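Local structure of major capsid protein (Paramecium bursaria Chlorella virus 1, 5TIP) at residues Gly47-Gly52 against Pro199-Trp204; Phe73-Gly78 against Lys144-Pro149; Tyr85-Glu90 against Met131-Asn136; Glu89-Asp94 against Ser180-Val185. The protein self-assembles as trimers into the large icosahedral capsid of the virus, forming its main building block and carrying host-added N-linked glycans. One frame throughout, in Å; residues are numbered along the deposited sequence.

Interaction 1: Gly47-Gly52 against Pro199-Trp204; sequences GSVGFG and PTMSVW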
loop_
_atom_site.group_PDB
_atom_site.type_symbol
_atom_site.label_atom_id
_atom_site.label_comp_id
_atom_site.label_asym_id
_atom_site.label_seq_id
_atom_site.Cartn_x
_atom_site.Cartn_y
_atom_site.Cartn_z
ATOM N N GLY A 47 14.480 -16.592 33.830
ATOM C CA GLY A 47 13.247 -16.534 34.585
ATOM C C GLY A 47 12.259 -17.603 34.147
ATOM O O GLY A 47 12.464 -18.335 33.176
ATOM N N SER A 48 11.170 -17.688 34.905
ATOM C CA SER A 48 10.111 -18.650 34.635
ATOM C C SER A 48 9.060 -18.003 33.742
ATOM O O SER A 48 8.400 -17.039 34.148
ATOM C CB SER A 48 9.482 -19.141 35.937
ATOM O OG SER A 48 10.431 -19.837 36.725
ATOM N N VAL A 49 8.908 -18.532 32.529
ATOM C CA VAL A 49 7.912 -18.012 31.603
ATOM C C VAL A 49 6.526 -18.448 32.055
ATOM O O VAL A 49 6.280 -19.635 32.306
ATOM C CB VAL A 49 8.209 -18.480 30.172
ATOM C CG1 VAL A 49 7.077 -18.085 29.240
ATOM C CG2 VAL A 49 9.526 -17.895 29.691
ATOM N N GLY A 50 5.616 -17.490 32.163
ATOM C CA GLY A 50 4.259 -17.784 32.584
ATOM C C GLY A 50 3.467 -16.501 32.686
ATOM O O GLY A 50 4.023 -15.398 32.667
ATOM N N PHE A 51 2.150 -16.663 32.791
ATOM C CA PHE A 51 1.265 -15.508 32.884
ATOM C C PHE A 51 1.610 -14.667 34.106
ATOM O O PHE A 51 1.695 -15.178 35.226
ATOM C CB PHE A 51 -0.195 -15.960 32.942
ATOM C CG PHE A 51 -0.707 -16.526 31.648
ATOM C CD1 PHE A 51 -0.907 -15.703 30.551
ATOM C CD2 PHE A 51 -0.989 -17.875 31.525
ATOM C CE1 PHE A 51 -1.377 -16.216 29.359
ATOM C CE2 PHE A 51 -1.460 -18.394 30.333
ATOM C CZ PHE A 51 -1.653 -17.564 29.249
ATOM N N GLY A 52 1.811 -13.370 33.883
ATOM C CA GLY A 52 2.109 -12.445 34.955
ATOM C C GLY A 52 3.531 -12.474 35.469
ATOM O O GLY A 52 3.801 -11.883 36.519
ATOM N N PRO A 199 2.082 -20.187 28.517
ATOM C CA PRO A 199 2.717 -19.934 27.221
ATOM C C PRO A 199 4.172 -20.369 27.207
ATOM O O PRO A 199 4.848 -20.410 28.238
ATOM C CB PRO A 199 2.595 -18.415 27.062
ATOM C CG PRO A 199 2.576 -17.905 28.457
ATOM C CD PRO A 199 1.842 -18.941 29.266
ATOM N N THR A 200 4.650 -20.697 26.010
ATOM C CA THR A 200 6.060 -20.956 25.765
ATOM C C THR A 200 6.636 -19.797 24.964
ATOM O O THR A 200 5.993 -19.293 24.037
ATOM C CB THR A 200 6.262 -22.269 25.005
ATOM O OG1 THR A 200 5.019 -22.681 24.426
ATOM C CG2 THR A 200 6.750 -23.356 25.950
ATOM N N MET A 201 7.843 -19.369 25.326
ATOM C CA MET A 201 8.425 -18.158 24.771
ATOM C C MET A 201 9.841 -18.427 24.286
ATOM O O MET A 201 10.569 -19.245 24.857
ATOM C CB MET A 201 8.450 -17.017 25.799
ATOM C CG MET A 201 8.934 -15.690 25.229
ATOM S SD MET A 201 9.249 -14.440 26.484
ATOM C CE MET A 201 8.042 -14.900 27.712
ATOM N N SER A 202 10.218 -17.730 23.217
ATOM C CA SER A 202 11.590 -17.721 22.737
ATOM C C SER A 202 11.869 -16.363 22.109
ATOM O O SER A 202 10.981 -15.743 21.517
ATOM C CB SER A 202 11.850 -18.846 21.728
ATOM O OG SER A 202 11.001 -18.731 20.600
ATOM N N VAL A 203 13.108 -15.903 22.254
ATOM C CA VAL A 203 13.537 -14.606 21.746
ATOM C C VAL A 203 14.585 -14.847 20.672
ATOM O O VAL A 203 15.545 -15.596 20.891
ATOM C CB VAL A 203 14.094 -13.712 22.869
ATOM C CG1 VAL A 203 14.502 -12.356 22.315
ATOM C CG2 VAL A 203 13.067 -13.554 23.978
ATOM N N TRP A 204 14.399 -14.219 19.515
ATOM C CA TRP A 204 15.306 -14.368 18.386
ATOM C C TRP A 204 15.808 -12.996 17.962
ATOM O O TRP A 204 15.014 -12.061 17.808
ATOM C CB TRP A 204 14.610 -15.075 17.222
ATOM C CG TRP A 204 14.249 -16.494 17.536
ATOM C CD1 TRP A 204 13.185 -16.925 18.276
ATOM C CD2 TRP A 204 14.957 -17.671 17.132
ATOM N NE1 TRP A 204 13.185 -18.295 18.352
ATOM C CE2 TRP A 204 14.263 -18.777 17.657
ATOM C CE3 TRP A 204 16.111 -17.895 16.374
ATOM C CZ2 TRP A 204 14.683 -20.087 17.450
ATOM C CZ3 TRP A 204 16.526 -19.195 16.171
ATOM C CH2 TRP A 204 15.814 -20.276 16.706
HETATM O O HOH W 1 6.787 -21.871 30.164
#

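Interaction 2: Phe73-Gly78 against Lys144-Pro149; sequences FVLTKG and KRFYVP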
loop_
_atom_site.group_PDB
_atom_site.type_symbol
_atom_site.label_atom_id
_atom_site.label_comp_id
_atom_site.label_asym_id
_atom_site.label_seq_id
_atom_site.Cartn_x
_atom_site.Cartn_y
_atom_site.Cartn_z
ATOM N N PHE A 73 5.762 -16.749 20.599
ATOM C CA PHE A 73 4.877 -17.340 21.590
ATOM C C PHE A 73 4.134 -18.519 20.977
ATOM O O PHE A 73 3.869 -18.551 19.772
ATOM C CB PHE A 73 3.850 -16.335 22.131
ATOM C CG PHE A 73 4.430 -15.289 23.036
ATOM C CD1 PHE A 73 5.028 -15.645 24.234
ATOM C CD2 PHE A 73 4.338 -13.945 22.712
ATOM C CE1 PHE A 73 5.549 -14.681 25.077
ATOM C CE2 PHE A 73 4.856 -12.978 23.552
ATOM C CZ PHE A 73 5.463 -13.346 24.736
ATOM N N VAL A 74 3.803 -19.491 21.823
ATOM C CA VAL A 74 2.939 -20.603 21.451
ATOM C C VAL A 74 1.766 -20.614 22.420
ATOM O O VAL A 74 1.951 -20.835 23.624
ATOM C CB VAL A 74 3.688 -21.943 21.477
ATOM C CG1 VAL A 74 2.741 -23.070 21.130
ATOM C CG2 VAL A 74 4.864 -21.913 20.514
ATOM N N LEU A 75 0.566 -20.373 21.898
ATOM C CA LEU A 75 -0.634 -20.248 22.712
ATOM C C LEU A 75 -1.701 -21.219 22.231
ATOM O O LEU A 75 -1.741 -21.595 21.056
ATOM C CB LEU A 75 -1.190 -18.819 22.673
ATOM C CG LEU A 75 -0.242 -17.689 23.071
ATOM C CD1 LEU A 75 -0.930 -16.340 22.939
ATOM C CD2 LEU A 75 0.243 -17.898 24.488
ATOM N N THR A 76 -2.561 -21.625 23.161
ATOM C CA THR A 76 -3.728 -22.450 22.872
ATOM C C THR A 76 -4.968 -21.666 23.272
ATOM O O THR A 76 -5.093 -21.250 24.428
ATOM C CB THR A 76 -3.664 -23.783 23.620
ATOM O OG1 THR A 76 -2.528 -24.531 23.170
ATOM C CG2 THR A 76 -4.925 -24.596 23.375
ATOM N N LYS A 77 -5.879 -21.459 22.323
ATOM C CA LYS A 77 -7.052 -20.639 22.585
ATOM C C LYS A 77 -8.121 -21.450 23.306
ATOM O O LYS A 77 -8.275 -22.653 23.073
ATOM C CB LYS A 77 -7.611 -20.064 21.279
ATOM C CG LYS A 77 -8.234 -21.083 20.337
ATOM C CD LYS A 77 -8.285 -20.561 18.905
ATOM C CE LYS A 77 -8.962 -19.203 18.816
ATOM N NZ LYS A 77 -10.403 -19.253 19.186
ATOM N N GLY A 78 -8.847 -20.783 24.202
ATOM C CA GLY A 78 -9.894 -21.411 24.983
ATOM C C GLY A 78 -11.302 -21.042 24.590
ATOM O O GLY A 78 -12.244 -21.400 25.317
ATOM N N LYS A 144 -1.262 -22.359 18.114
ATOM C CA LYS A 144 -0.595 -21.615 17.064
ATOM C C LYS A 144 0.633 -20.878 17.574
ATOM O O LYS A 144 0.667 -20.426 18.710
ATOM C CB LYS A 144 -1.581 -20.622 16.444
ATOM C CG LYS A 144 -0.987 -19.679 15.411
ATOM C CD LYS A 144 -2.053 -18.760 14.831
ATOM C CE LYS A 144 -1.478 -17.857 13.754
ATOM N NZ LYS A 144 -2.510 -17.013 13.092
ATOM N N ARG A 145 1.650 -20.787 16.731
ATOM C CA ARG A 145 2.861 -20.058 17.078
ATOM C C ARG A 145 2.726 -18.610 16.628
ATOM O O ARG A 145 2.338 -18.342 15.486
ATOM C CB ARG A 145 4.091 -20.697 16.437
ATOM C CG ARG A 145 5.389 -19.968 16.748
ATOM C CD ARG A 145 6.595 -20.755 16.270
ATOM N NE ARG A 145 6.621 -22.091 16.855
ATOM C CZ ARG A 145 7.278 -22.406 17.964
ATOM N NH1 ARG A 145 7.969 -21.481 18.613
ATOM N NH2 ARG A 145 7.244 -23.650 18.424
ATOM N N PHE A 146 3.051 -17.686 17.523
ATOM C CA PHE A 146 2.923 -16.264 17.257
ATOM C C PHE A 146 4.297 -15.611 17.228
ATOM O O PHE A 146 5.246 -16.089 17.852
ATOM C CB PHE A 146 2.051 -15.581 18.312
ATOM C CG PHE A 146 0.646 -16.104 18.376
ATOM C CD1 PHE A 146 -0.319 -15.638 17.498
ATOM C CD2 PHE A 146 0.282 -17.047 19.322
ATOM C CE1 PHE A 146 -1.617 -16.111 17.554
ATOM C CE2 PHE A 146 -1.016 -17.523 19.383
ATOM C CZ PHE A 146 -1.966 -17.053 18.498
ATOM N N TYR A 147 4.388 -14.504 16.495
ATOM C CA TYR A 147 5.635 -13.766 16.327
ATOM C C TYR A 147 5.353 -12.295 16.596
ATOM O O TYR A 147 4.659 -11.640 15.812
ATOM C CB TYR A 147 6.205 -13.955 14.922
ATOM C CG TYR A 147 6.392 -15.394 14.499
ATOM C CD1 TYR A 147 5.363 -16.098 13.887
ATOM C CD2 TYR A 147 7.605 -16.039 14.684
ATOM C CE1 TYR A 147 5.535 -17.409 13.487
ATOM C CE2 TYR A 147 7.786 -17.349 14.286
ATOM C CZ TYR A 147 6.749 -18.028 13.689
ATOM O OH TYR A 147 6.927 -19.333 13.293
ATOM N N VAL A 148 5.890 -11.774 17.695
ATOM C CA VAL A 148 5.705 -10.375 18.068
ATOM C C VAL A 148 6.997 -9.634 17.732
ATOM O O VAL A 148 8.012 -9.841 18.417
ATOM C CB VAL A 148 5.349 -10.228 19.552
ATOM C CG1 VAL A 148 5.045 -8.776 19.878
ATOM C CG2 VAL A 148 4.165 -11.116 19.902
ATOM N N PRO A 149 7.014 -8.786 16.701
ATOM C CA PRO A 149 8.240 -8.050 16.366
ATOM C C PRO A 149 8.369 -6.792 17.216
ATOM O O PRO A 149 7.411 -6.032 17.376
ATOM C CB PRO A 149 8.051 -7.708 14.885
ATOM C CG PRO A 149 6.566 -7.588 14.734
ATOM C CD PRO A 149 5.943 -8.559 15.714
#

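Interaction 3: Tyr85-Glu90 against Met131-Asn136; sequences YYPAEE and MTDWVN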
loop_
_atom_site.group_PDB
_atom_site.type_symbol
_atom_site.label_atom_id
_atom_site.label_comp_id
_atom_site.label_asym_id
_atom_site.label_seq_id
_atom_site.Cartn_x
_atom_site.Cartn_y
_atom_site.Cartn_z
ATOM N N TYR A 85 -8.477 -11.095 20.694
ATOM C CA TYR A 85 -8.143 -9.833 20.031
ATOM C C TYR A 85 -6.668 -9.548 20.295
ATOM O O TYR A 85 -6.315 -9.016 21.352
ATOM C CB TYR A 85 -9.028 -8.695 20.527
ATOM C CG TYR A 85 -8.903 -7.422 19.718
ATOM C CD1 TYR A 85 -9.339 -7.371 18.401
ATOM C CD2 TYR A 85 -8.361 -6.270 20.273
ATOM C CE1 TYR A 85 -9.233 -6.212 17.657
ATOM C CE2 TYR A 85 -8.251 -5.104 19.534
ATOM C CZ TYR A 85 -8.689 -5.082 18.227
ATOM O OH TYR A 85 -8.584 -3.928 17.484
ATOM N N TYR A 86 -5.822 -9.894 19.327
ATOM C CA TYR A 86 -4.377 -9.721 19.422
ATOM C C TYR A 86 -3.814 -10.275 20.737
ATOM O O TYR A 86 -3.193 -9.540 21.508
ATOM C CB TYR A 86 -4.001 -8.255 19.254
ATOM C CG TYR A 86 -4.318 -7.689 17.886
ATOM C CD1 TYR A 86 -3.391 -7.753 16.856
ATOM C CD2 TYR A 86 -5.546 -7.097 17.623
ATOM C CE1 TYR A 86 -3.677 -7.240 15.602
ATOM C CE2 TYR A 86 -5.842 -6.581 16.373
ATOM C CZ TYR A 86 -4.903 -6.656 15.366
ATOM O OH TYR A 86 -5.191 -6.144 14.119
ATOM N N PRO A 87 -4.013 -11.568 21.014
ATOM C CA PRO A 87 -3.578 -12.094 22.319
ATOM C C PRO A 87 -2.069 -12.120 22.482
ATOM O O PRO A 87 -1.568 -11.863 23.584
ATOM C CB PRO A 87 -4.182 -13.505 22.339
ATOM C CG PRO A 87 -4.282 -13.882 20.906
ATOM C CD PRO A 87 -4.620 -12.616 20.175
ATOM N N ALA A 88 -1.326 -12.420 21.416
ATOM C CA ALA A 88 0.130 -12.423 21.511
ATOM C C ALA A 88 0.680 -11.020 21.720
ATOM O O ALA A 88 1.713 -10.850 22.379
ATOM C CB ALA A 88 0.737 -13.042 20.256
ATOM N N GLU A 89 0.014 -10.009 21.160
ATOM C CA GLU A 89 0.431 -8.632 21.388
ATOM C C GLU A 89 0.163 -8.210 22.827
ATOM O O GLU A 89 1.009 -7.569 23.461
ATOM C CB GLU A 89 -0.283 -7.710 20.401
ATOM C CG GLU A 89 -0.088 -6.231 20.653
ATOM C CD GLU A 89 -1.017 -5.385 19.809
ATOM O OE1 GLU A 89 -0.799 -5.300 18.583
ATOM O OE2 GLU A 89 -1.976 -4.818 20.372
ATOM N N GLU A 90 -1.009 -8.565 23.361
ATOM C CA GLU A 90 -1.319 -8.232 24.746
ATOM C C GLU A 90 -0.431 -8.992 25.720
ATOM O O GLU A 90 -0.085 -8.462 26.782
ATOM C CB GLU A 90 -2.788 -8.523 25.047
ATOM C CG GLU A 90 -3.198 -8.154 26.464
ATOM C CD GLU A 90 -4.621 -8.549 26.790
ATOM O OE1 GLU A 90 -5.257 -9.233 25.962
ATOM O OE2 GLU A 90 -5.104 -8.177 27.880
ATOM N N MET A 131 0.356 -12.783 12.639
ATOM C CA MET A 131 1.471 -13.096 13.518
ATOM C C MET A 131 1.114 -12.993 14.994
ATOM O O MET A 131 1.869 -13.494 15.833
ATOM C CB MET A 131 2.651 -12.170 13.220
ATOM C CG MET A 131 3.242 -12.332 11.832
ATOM S SD MET A 131 4.307 -10.949 11.382
ATOM C CE MET A 131 5.521 -11.014 12.697
ATOM N N THR A 132 -0.006 -12.352 15.337
ATOM C CA THR A 132 -0.332 -12.095 16.733
ATOM C C THR A 132 -1.746 -12.515 17.120
ATOM O O THR A 132 -2.179 -12.209 18.236
ATOM C CB THR A 132 -0.140 -10.609 17.066
ATOM O OG1 THR A 132 -0.949 -9.814 16.192
ATOM C CG2 THR A 132 1.318 -10.202 16.910
ATOM N N ASP A 133 -2.477 -13.205 16.246
ATOM C CA ASP A 133 -3.866 -13.528 16.546
ATOM C C ASP A 133 -4.318 -14.684 15.664
ATOM O O ASP A 133 -3.674 -15.021 14.668
ATOM C CB ASP A 133 -4.772 -12.307 16.341
ATOM C CG ASP A 133 -6.104 -12.442 17.049
ATOM O OD1 ASP A 133 -6.385 -13.526 17.598
ATOM O OD2 ASP A 133 -6.875 -11.458 17.057
ATOM N N TRP A 134 -5.436 -15.294 16.057
ATOM C CA TRP A 134 -6.136 -16.256 15.216
ATOM C C TRP A 134 -7.076 -15.504 14.281
ATOM O O TRP A 134 -7.910 -14.716 14.739
ATOM C CB TRP A 134 -6.927 -17.256 16.062
ATOM C CG TRP A 134 -6.090 -18.293 16.751
ATOM C CD1 TRP A 134 -5.645 -19.468 16.222
ATOM C CD2 TRP A 134 -5.617 -18.257 18.103
ATOM N NE1 TRP A 134 -4.917 -20.163 17.156
ATOM C CE2 TRP A 134 -4.885 -19.442 18.320
ATOM C CE3 TRP A 134 -5.737 -17.338 19.150
ATOM C CZ2 TRP A 134 -4.275 -19.729 19.538
ATOM C CZ3 TRP A 134 -5.131 -17.627 20.359
ATOM C CH2 TRP A 134 -4.409 -18.812 20.543
ATOM N N VAL A 135 -6.944 -15.747 12.978
ATOM C CA VAL A 135 -7.690 -14.972 11.991
ATOM C C VAL A 135 -8.428 -15.885 11.019
ATOM O O VAL A 135 -8.921 -15.428 9.982
ATOM C CB VAL A 135 -6.756 -14.021 11.220
ATOM C CG1 VAL A 135 -6.131 -13.007 12.158
ATOM C CG2 VAL A 135 -5.682 -14.811 10.489
ATOM N N ASN A 136 -8.510 -17.177 11.338
ATOM C CA ASN A 136 -9.133 -18.152 10.452
ATOM C C ASN A 136 -10.248 -18.932 11.145
ATOM O O ASN A 136 -10.476 -20.104 10.836
ATOM C CB ASN A 136 -8.081 -19.097 9.873
ATOM C CG ASN A 136 -7.097 -18.379 8.969
ATOM O OD1 ASN A 136 -5.968 -18.090 9.366
ATOM N ND2 ASN A 136 -7.528 -18.072 7.752
#

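Interaction 4: Glu89-Asp94 against Ser180-Val185; sequences EELLQD and SQVQGV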
loop_
_atom_site.group_PDB
_atom_site.type_symbol
_atom_site.label_atom_id
_atom_site.label_comp_id
_atom_site.label_asym_id
_atom_site.label_seq_id
_atom_site.Cartn_x
_atom_site.Cartn_y
_atom_site.Cartn_z
ATOM N N GLU A 89 0.014 -10.009 21.160
ATOM C CA GLU A 89 0.431 -8.632 21.388
ATOM C C GLU A 89 0.163 -8.210 22.827
ATOM O O GLU A 89 1.009 -7.569 23.461
ATOM C CB GLU A 89 -0.283 -7.710 20.401
ATOM C CG GLU A 89 -0.088 -6.231 20.653
ATOM C CD GLU A 89 -1.017 -5.385 19.809
ATOM O OE1 GLU A 89 -0.799 -5.300 18.583
ATOM O OE2 GLU A 89 -1.976 -4.818 20.372
ATOM N N GLU A 90 -1.009 -8.565 23.361
ATOM C CA GLU A 90 -1.319 -8.232 24.746
ATOM C C GLU A 90 -0.431 -8.992 25.720
ATOM O O GLU A 90 -0.085 -8.462 26.782
ATOM C CB GLU A 90 -2.788 -8.523 25.047
ATOM C CG GLU A 90 -3.198 -8.154 26.464
ATOM C CD GLU A 90 -4.621 -8.549 26.790
ATOM O OE1 GLU A 90 -5.257 -9.233 25.962
ATOM O OE2 GLU A 90 -5.104 -8.177 27.880
ATOM N N LEU A 91 -0.055 -10.230 25.380
ATOM C CA LEU A 91 0.765 -11.032 26.282
ATOM C C LEU A 91 2.085 -10.339 26.587
ATOM O O LEU A 91 2.596 -10.424 27.710
ATOM C CB LEU A 91 1.009 -12.416 25.677
ATOM C CG LEU A 91 1.772 -13.417 26.547
ATOM C CD1 LEU A 91 1.014 -13.670 27.840
ATOM C CD2 LEU A 91 1.991 -14.713 25.791
ATOM N N LEU A 92 2.652 -9.644 25.601
ATOM C CA LEU A 92 3.867 -8.856 25.795
ATOM C C LEU A 92 3.457 -7.521 26.410
ATOM O O LEU A 92 3.331 -6.496 25.733
ATOM C CB LEU A 92 4.601 -8.675 24.474
ATOM C CG LEU A 92 6.106 -8.438 24.559
ATOM C CD1 LEU A 92 6.762 -9.622 25.238
ATOM C CD2 LEU A 92 6.694 -8.216 23.176
ATOM N N GLN A 93 3.246 -7.541 27.730
ATOM C CA GLN A 93 2.678 -6.379 28.412
ATOM C C GLN A 93 3.598 -5.170 28.311
ATOM O O GLN A 93 3.145 -4.055 28.028
ATOM C CB GLN A 93 2.386 -6.714 29.873
ATOM C CG GLN A 93 1.857 -5.537 30.671
ATOM C CD GLN A 93 1.382 -5.935 32.051
ATOM O OE1 GLN A 93 0.368 -6.616 32.196
ATOM N NE2 GLN A 93 2.116 -5.513 33.075
ATOM N N ASP A 94 4.892 -5.367 28.550
ATOM C CA ASP A 94 5.857 -4.297 28.343
ATOM C C ASP A 94 7.224 -4.910 28.086
ATOM O O ASP A 94 7.518 -6.018 28.542
ATOM C CB ASP A 94 5.909 -3.324 29.532
ATOM C CG ASP A 94 6.216 -4.011 30.851
ATOM O OD1 ASP A 94 7.375 -4.425 31.059
ATOM O OD2 ASP A 94 5.295 -4.120 31.691
ATOM N N SER A 180 -1.115 -10.985 32.740
ATOM C CA SER A 180 -1.663 -11.992 33.640
ATOM C C SER A 180 -2.866 -12.690 33.019
ATOM O O SER A 180 -2.957 -13.922 33.040
ATOM C CB SER A 180 -2.044 -11.347 34.972
ATOM O OG SER A 180 -0.923 -10.717 35.565
ATOM N N GLN A 181 -3.791 -11.919 32.456
ATOM C CA GLN A 181 -5.035 -12.449 31.918
ATOM C C GLN A 181 -5.170 -12.019 30.466
ATOM O O GLN A 181 -5.110 -10.823 30.164
ATOM C CB GLN A 181 -6.234 -11.956 32.734
ATOM C CG GLN A 181 -6.067 -12.141 34.234
ATOM C CD GLN A 181 -7.297 -11.731 35.017
ATOM O OE1 GLN A 181 -8.244 -11.176 34.460
ATOM N NE2 GLN A 181 -7.293 -12.014 36.315
ATOM N N VAL A 182 -5.354 -12.990 29.573
ATOM C CA VAL A 182 -5.474 -12.742 28.139
ATOM C C VAL A 182 -6.793 -13.338 27.666
ATOM O O VAL A 182 -7.007 -14.554 27.774
ATOM C CB VAL A 182 -4.289 -13.321 27.351
ATOM C CG1 VAL A 182 -4.461 -13.034 25.874
ATOM C CG2 VAL A 182 -2.979 -12.738 27.859
ATOM N N GLN A 183 -7.668 -12.480 27.135
ATOM C CA GLN A 183 -9.006 -12.890 26.728
ATOM C C GLN A 183 -8.948 -13.957 25.645
ATOM O O GLN A 183 -8.185 -13.852 24.680
ATOM C CB GLN A 183 -9.805 -11.679 26.241
ATOM C CG GLN A 183 -11.062 -12.041 25.471
ATOM C CD GLN A 183 -12.058 -12.816 26.312
ATOM O OE1 GLN A 183 -12.204 -12.572 27.509
ATOM N NE2 GLN A 183 -12.749 -13.759 25.685
ATOM N N GLY A 184 -9.763 -14.994 25.814
ATOM C CA GLY A 184 -9.816 -16.085 24.871
ATOM C C GLY A 184 -8.659 -17.054 24.945
ATOM O O GLY A 184 -8.640 -18.026 24.179
ATOM N N VAL A 185 -7.707 -16.848 25.853
ATOM C CA VAL A 185 -6.563 -17.750 25.986
ATOM C C VAL A 185 -6.562 -18.415 27.357
ATOM O O VAL A 185 -6.637 -19.646 27.445
ATOM C CB VAL A 185 -5.246 -16.999 25.715
ATOM C CG1 VAL A 185 -4.048 -17.841 26.109
ATOM C CG2 VAL A 185 -5.133 -16.683 24.230
HETATM O O HOH W 2 -7.268 -9.895 27.292
HETATM O O HOH W 3 -6.578 -8.877 29.755
HETATM O O HOH W 4 -1.694 -8.270 33.547
#

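Interaction 1: Gly47-Gly52 against Pro199-Trp204
Val49 and Phe51, two residues apart on the loop, both meet Pro199, Phe51 at CD and Val49 at the carbonyl O, and Val49 also reaches Met201. The Phe51 ring presents a face to Pro199: Pro199 CD stands 3.8 Å from the centroid of the Phe51 ring, 21° off the ring normal. This is a CH-pi contact, displaced toward the CE2 rim. Val49 turns its branched end to Met201. Its CG1 branch, anti to the backbone N (chi1 173°), lies 3.4 Å from Pro199 O and 3.7 Å from Met201 CE. The Met201 chain runs extended to SD and then bends (chi3 -31°), which brings CE against both methyls of Val49, with Met201 CE 3.9 Å from Val49 CG2. The two side chains cross obliquely.

The polar link is indirect. A water donates to both Val49 O and Pro199 O, 3.1 Å from each, and so bridges two carbonyls that could not bond to each other.

Gln198 OE1 accepts from Phe51 N. Pro199 and Met201 also lie against Leu75 and Phe73 of strand 65-76. The loop leads from strand 36-42 of one jelly-roll sheet to strand 54-58 of the other, in which Leu178 of strand 172-178 packs on Val49 and Met201.

Interaction 2: Phe73-Gly78 against Lys144-Pro149
Phe73 N donates to Phe146 O at 2.9 Å, with an N-H...O angle of 157°; the donor sits above the carbonyl plane. The reciprocal bond, from Phe146 N to Phe73 O, closes the same hydrogen-bonded pair, though its modelled length is too short to be taken literally. Two residues further on, Leu75 N donates to Lys144 O at 3.2 Å and Lys144 N to Leu75 O at 3.1 Å. Between these two hydrogen-bonded pairs lies the non-hydrogen-bonded pair Val74-Arg145, where the CA atoms approach to 4.4 Å.

The ladder joins strands 65-76 and 143-149 in an antiparallel sheet of the N-terminal jelly roll. The two segment axes run at 137°, a clear departure from strict antiparallelism.

On the face bearing Val74 and Arg145, Val74 CG2 lies over the centre of the guanidinium, 3.5 Å from Arg145 CZ. A bend in the arginine chain (chi3 -57°) brings the flat group back over the valine. Its polar edge is engaged by Glu72 at NH1 and by Glu400 of the second subunit at NE, so the apolar contact takes the face and the salt bridges take the nitrogens.

The other face carries Phe73, Leu75 and Phe146. Leu75 CB meets the edge of the Phe146 ring, 3.5 Å from CE2, the two side chains crossing at about a right angle, and Trp134 completes an edge-to-face pair with Phe146. Phe73 also offers an edge, with CD2 4.0 Å from Val148 CG2; Leu91 and Ala88 of helix 87-91 cover this side.

Interaction 3: Tyr85-Glu90 against Met131-Asn136
Two hydrogen bonds tie Tyr86 and Ala88 to Thr132 and Asp133. Tyr86 N donates to Asp133 OD2 at 3.0 Å with an N-H...O angle of 167°, but it meets the oxygen from above the carboxylate plane. Asp133 CG is anti to its backbone N (chi1 -161°), which carries the carboxylate across to Tyr86. The same OD2 forms a salt bridge with Arg129, and OD1 is bonded to Thr84 OG1, so several partners fix the rotation of this buried acid. The second bond, Ala88 N to Thr132 O, is longer at 3.3 Å, its donor tilted 30° from the carbonyl plane.

Both bonds sit at the start of helix 87-91, for which Tyr86 is the N-cap residue; Tyr86 O receives Glu90 N to open the helical bonding. Thr132 O thus serves an N-H of the first turn, which has no carbonyl earlier in its own helix, and the negative charge of Asp133 would probably be favoured beside this helix end. In the jelly roll, the contact joins the helix leading into strand 92-99 to residues 132-134.

Non-polar and CH contacts fill in the rest. Pro87 CD lies 3.1 Å from Thr132 O and 3.3 Å from Asp133 OD1, while Pro87 CG reaches Trp134 CZ3 at 3.9 Å. Thr132 OG1, bonded to Tyr128 O, lies at the edge of the Tyr86 ring, 3.3 Å from CD1. Ala88 CB packs on the backbone and CB of Thr132, with Phe146 and Val148 of strand 143-149 beyond it.

Interaction 4: Glu89-Asp94 against Ser180-Val185
Glu90 approaches Gln181 and Val182 closely, yet its carboxylate is connected to the loop backbone through water. One water donates to Glu90 OE1 and accepts from Gln183 N; the water oxygen is 2.5 Å from Glu90 OE1 and 2.6 Å from Gln183 N, both short. A second water lies between Glu90 OE2 and Gln181 O, two acceptors 3.5 Å apart that cannot bond directly; its own bonds are short enough to be doubtful in detail. The setting is the helix-to-strand junction of the first jelly roll, where helix 87-91 runs into strand 92-99 and faces the loop that follows strand 172-178.

The Glu90 chain is extended through chi1 and chi2 (-178° and -175°), so the carboxylate stands well off the helix. The side chains of Glu90 and Val182 lie alongside each other, pointing opposite ways. Val182 divides its two methyls between polar and apolar partners: CG1 lies 3.9 Å from Glu90 OE1, whereas CG2 touches Leu91 CD1 at 4.1 Å, the side chains of Val182 and Leu91 crossing at about a right angle. Leu91 continues inward onto Phe73 and Leu75.

The backbone turns sharply on each side of the contact. Leu92 is the centre of an inverse gamma turn with a weak Gln93 N to Leu91 O bond, and Gln93 with Asp94 forms a classic beta bulge opposite Thr177. On the loop, Val185 N bonds back to Val182 O across Gln183 and Gly184, whose backbone angles fit a type II turn. A third water completes the link, donating to Gln93 OE1 at 3.0 Å and accepting from Ser180 N at 2.9 Å.

From the N terminus, the loop 47-52 comes first, and its return partner 199-204 comes last, so interaction 1 closes a loop enclosing all the others. Strand 65-76 then opens interaction 2, closed by 144-149, and interaction 3 nests inside it. Interaction 4 starts from the same helix as interaction 3, 87-91, sharing Glu89 and Glu90, but closes later at 180-185 and therefore crosses interaction 2. Strand 65-76 lies between the partner strands of interactions 1 and 2 in one sheet. Leu91 CD2 packs on Phe73 CD1, and Pro87 CB on Val182 CG1, tying helix 87-91 to that sheet and to the 180-185 loop.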